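Side-chain contact in oxidoreductase (Azotobacter vinelandii, PDB 7D5M), which binds NAD+ and probably oxidises a polyol or sugar such as an inositol with that cofactor: residues R154-D159 with L292-Q297. Residues are numbered along the deposited sequence; the frame is centred on the assembly and turned at random.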
ATOM      1  N   ARG A 154     -12.707  -7.997 -18.069  1.00 12.89           N
ATOM      2  CA  ARG A 154     -13.383  -8.880 -19.053  1.00 13.71           C
ATOM      3  C   ARG A 154     -12.695  -8.732 -20.410  1.00 13.44           C
ATOM      4  O   ARG A 154     -12.385  -9.755 -21.043  1.00 13.90           O
ATOM      5  CB  ARG A 154     -14.863  -8.528 -19.208  1.00 14.59           C
ATOM      6  CG  ARG A 154     -15.599  -9.440 -20.180  1.00 15.65           C
ATOM      7  CD  ARG A 154     -16.869  -8.819 -20.707  1.00 17.40           C
ATOM      8  NE  ARG A 154     -16.542  -7.679 -21.561  1.00 19.25           N
ATOM      9  CZ  ARG A 154     -16.000  -7.748 -22.778  1.00 19.08           C
ATOM     10  NH1 ARG A 154     -15.705  -8.912 -23.341  1.00 19.82           N
ATOM     11  NH2 ARG A 154     -15.752  -6.631 -23.436  1.00 19.88           N
ATOM     12  N   ALA A 155     -12.515  -7.491 -20.857  1.00 13.72           N
ATOM     13  CA  ALA A 155     -12.001  -7.162 -22.203  1.00 13.63           C
ATOM     14  C   ALA A 155     -10.550  -7.633 -22.321  1.00 14.33           C
ATOM     15  O   ALA A 155     -10.172  -8.153 -23.390  1.00 14.39           O
ATOM     16  CB  ALA A 155     -12.135  -5.687 -22.467  1.00 13.78           C
ATOM     17  N   MET A 156      -9.750  -7.451 -21.261  1.00 13.72           N
ATOM     18  CA  MET A 156      -8.321  -7.859 -21.286  1.00 14.14           C
ATOM     19  C   MET A 156      -8.239  -9.380 -21.436  1.00 13.77           C
ATOM     20  O   MET A 156      -7.401  -9.869 -22.220  1.00 14.68           O
ATOM     21  CB  MET A 156      -7.601  -7.421 -20.007  1.00 14.56           C
ATOM     22  CG  MET A 156      -7.416  -5.930 -19.918  1.00 14.74           C
ATOM     23  SD  MET A 156      -6.889  -5.484 -18.260  1.00 16.45           S
ATOM     24  CE  MET A 156      -5.186  -6.045 -18.290  1.00 17.73           C
ATOM     25  N   ILE A 157      -9.069 -10.103 -20.699  1.00 13.84           N
ATOM     26  CA  ILE A 157      -9.085 -11.592 -20.702  1.00 14.21           C
ATOM     27  C   ILE A 157      -9.486 -12.055 -22.107  1.00 15.39           C
ATOM     28  O   ILE A 157      -8.793 -12.940 -22.654  1.00 14.49           O
ATOM     29  CB  ILE A 157     -10.004 -12.133 -19.592  1.00 13.99           C
ATOM     30  CG1 ILE A 157      -9.392 -11.862 -18.212  1.00 13.91           C
ATOM     31  CG2 ILE A 157     -10.296 -13.614 -19.792  1.00 14.20           C
ATOM     32  CD1 ILE A 157     -10.340 -12.055 -17.052  1.00 13.66           C
ATOM     33  N   ALA A 158     -10.552 -11.475 -22.667  1.00 16.10           N
ATOM     34  CA  ALA A 158     -11.088 -11.838 -24.003  1.00 17.43           C
ATOM     35  C   ALA A 158     -10.043 -11.593 -25.099  1.00 18.60           C
ATOM     36  O   ALA A 158     -10.055 -12.355 -26.089  1.00 19.09           O
ATOM     37  CB  ALA A 158     -12.367 -11.094 -24.270  1.00 17.25           C
ATOM     38  N   ASP A 159      -9.169 -10.600 -24.935  1.00 19.30           N
ATOM     39  CA  ASP A 159      -8.119 -10.218 -25.914  1.00 21.13           C
ATOM     40  C   ASP A 159      -6.827 -11.021 -25.674  1.00 20.09           C
ATOM     41  O   ASP A 159      -5.842 -10.746 -26.368  1.00 20.96           O
ATOM     42  CB  ASP A 159      -7.841  -8.716 -25.849  1.00 24.60           C
ATOM     43  CG  ASP A 159      -7.302  -8.107 -27.135  1.00 29.16           C
ATOM     44  OD1 ASP A 159      -7.363  -8.776 -28.192  1.00 35.18           O
ATOM     45  OD2 ASP A 159      -6.822  -6.963 -27.065  1.00 36.75           O
ATOM     46  N   LEU A 292      -6.996  -1.438 -10.830  1.00 10.15           N
ATOM     47  CA  LEU A 292      -6.938  -2.865 -11.220  1.00 10.42           C
ATOM     48  C   LEU A 292      -5.469  -3.239 -11.408  1.00 10.41           C
ATOM     49  O   LEU A 292      -4.795  -2.618 -12.262  1.00 10.66           O
ATOM     50  CB  LEU A 292      -7.754  -3.066 -12.495  1.00 10.77           C
ATOM     51  CG  LEU A 292      -7.743  -4.486 -13.064  1.00 11.30           C
ATOM     52  CD1 LEU A 292      -8.564  -5.419 -12.195  1.00 11.46           C
ATOM     53  CD2 LEU A 292      -8.269  -4.479 -14.486  1.00 11.89           C
ATOM     54  N   ALA A 293      -4.970  -4.162 -10.587  1.00 10.89           N
ATOM     55  CA  ALA A 293      -3.585  -4.673 -10.690  1.00 10.93           C
ATOM     56  C   ALA A 293      -3.472  -5.484 -11.977  1.00 11.44           C
ATOM     57  O   ALA A 293      -4.364  -6.299 -12.233  1.00 12.11           O
ATOM     58  CB  ALA A 293      -3.217  -5.524  -9.500  1.00 11.40           C
ATOM     59  N   PHE A 294      -2.420  -5.260 -12.756  1.00 11.27           N
ATOM     60  CA  PHE A 294      -2.142  -6.017 -14.003  1.00 11.48           C
ATOM     61  C   PHE A 294      -0.672  -6.401 -13.984  1.00 10.96           C
ATOM     62  O   PHE A 294       0.191  -5.521 -14.046  1.00 11.15           O
ATOM     63  CB  PHE A 294      -2.530  -5.229 -15.253  1.00 11.86           C
ATOM     64  CG  PHE A 294      -2.193  -5.925 -16.550  1.00 11.78           C
ATOM     65  CD1 PHE A 294      -2.500  -7.261 -16.746  1.00 12.22           C
ATOM     66  CD2 PHE A 294      -1.600  -5.227 -17.590  1.00 12.70           C
ATOM     67  CE1 PHE A 294      -2.194  -7.890 -17.946  1.00 12.48           C
ATOM     68  CE2 PHE A 294      -1.313  -5.855 -18.790  1.00 12.01           C
ATOM     69  CZ  PHE A 294      -1.601  -7.184 -18.962  1.00 12.03           C
ATOM     70  N   GLU A 295      -0.409  -7.693 -13.858  1.00 11.32           N
ATOM     71  CA  GLU A 295       0.926  -8.194 -13.461  1.00 11.65           C
ATOM     72  C   GLU A 295       1.391  -9.226 -14.488  1.00 11.47           C
ATOM     73  O   GLU A 295       1.078 -10.420 -14.337  1.00 11.17           O
ATOM     74  CB  GLU A 295       0.854  -8.724 -12.034  1.00 12.45           C
ATOM     75  CG  GLU A 295       0.225  -7.720 -11.083  1.00 13.05           C
ATOM     76  CD  GLU A 295       0.256  -8.105  -9.615  1.00 14.20           C
ATOM     77  OE1 GLU A 295       0.293  -9.321  -9.305  1.00 14.17           O
ATOM     78  OE2 GLU A 295       0.272  -7.171  -8.774  1.00 16.63           O
ATOM     79  N   ILE A 296       2.127  -8.755 -15.490  1.00 11.68           N
ATOM     80  CA  ILE A 296       2.703  -9.638 -16.544  1.00 11.33           C
ATOM     81  C   ILE A 296       3.940 -10.305 -15.941  1.00 11.01           C
ATOM     82  O   ILE A 296       4.814  -9.568 -15.415  1.00 10.93           O
ATOM     83  CB  ILE A 296       3.039  -8.847 -17.820  1.00 11.47           C
ATOM     84  CG1 ILE A 296       1.813  -8.159 -18.428  1.00 11.41           C
ATOM     85  CG2 ILE A 296       3.746  -9.751 -18.818  1.00 11.68           C
ATOM     86  CD1 ILE A 296       2.150  -7.133 -19.485  1.00 11.68           C
ATOM     87  N   GLN A 297       4.024 -11.634 -16.003  1.00 10.97           N
ATOM     88  CA  GLN A 297       5.203 -12.342 -15.454  1.00 11.52           C
ATOM     89  C   GLN A 297       6.464 -11.823 -16.153  1.00 11.79           C
ATOM     90  O   GLN A 297       6.499 -11.800 -17.403  1.00 12.73           O
ATOM     91  CB  GLN A 297       5.099 -13.863 -15.578  1.00 11.54           C
ATOM     92  CG  GLN A 297       6.336 -14.565 -15.012  1.00 11.77           C
ATOM     93  CD  GLN A 297       6.595 -14.233 -13.561  1.00 12.13           C
ATOM     94  OE1 GLN A 297       5.661 -14.061 -12.771  1.00 11.99           O
ATOM     95  NE2 GLN A 297       7.868 -14.162 -13.186  1.00 11.48           N
TER
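Met-156, near the end of helix 148-158, drives its methyl group onto one face of the Phe-294 ring on strand 291-296. CB leaves the helix toward the strand, and CG, anti to the carbonyl carbon (chi1 -70°), carries the chain onward; neither meets the other segment. SD is the first atom to make contact: it lies 4.1 Å from Leu-292 CD2, where the two side chains pass each other in opposite directions. A bend at chi3 (74°) then aims CE at the ring. The methyl stands 3.4 Å from the Phe-294 centroid, only 13° off the ring normal, in a CH-pi contact. Met-156 CE, over the centre of the ring but leaning to one side, comes to 3.3 Å from Phe-294 CD1 and 3.9 Å from Phe-294 CE2. Met-156 SD follows behind, 5.1 Å from the centroid of the Phe-294 ring, above the same face; the SD-CE bond comes down steeply on the ring in a Met-aromatic arrangement led by the methyl. Met-156 also touches Leu-304 of strand 301-305, so the helix packs on the outer part of the mixed sheet in the C-terminal alpha/beta domain, away from the NAD site. Were Phe-294 replaced by an alanine, Met-156 CE would probably lose the ring face it rests on and the methyl be freer to turn about chi3. All three touching side chains are buried and apolar, and the sulfur-bound methyl, probably slightly polarised, suits the electron-rich ring face; the attachment thus rests mainly on dispersion, probably with a small electrostatic bias.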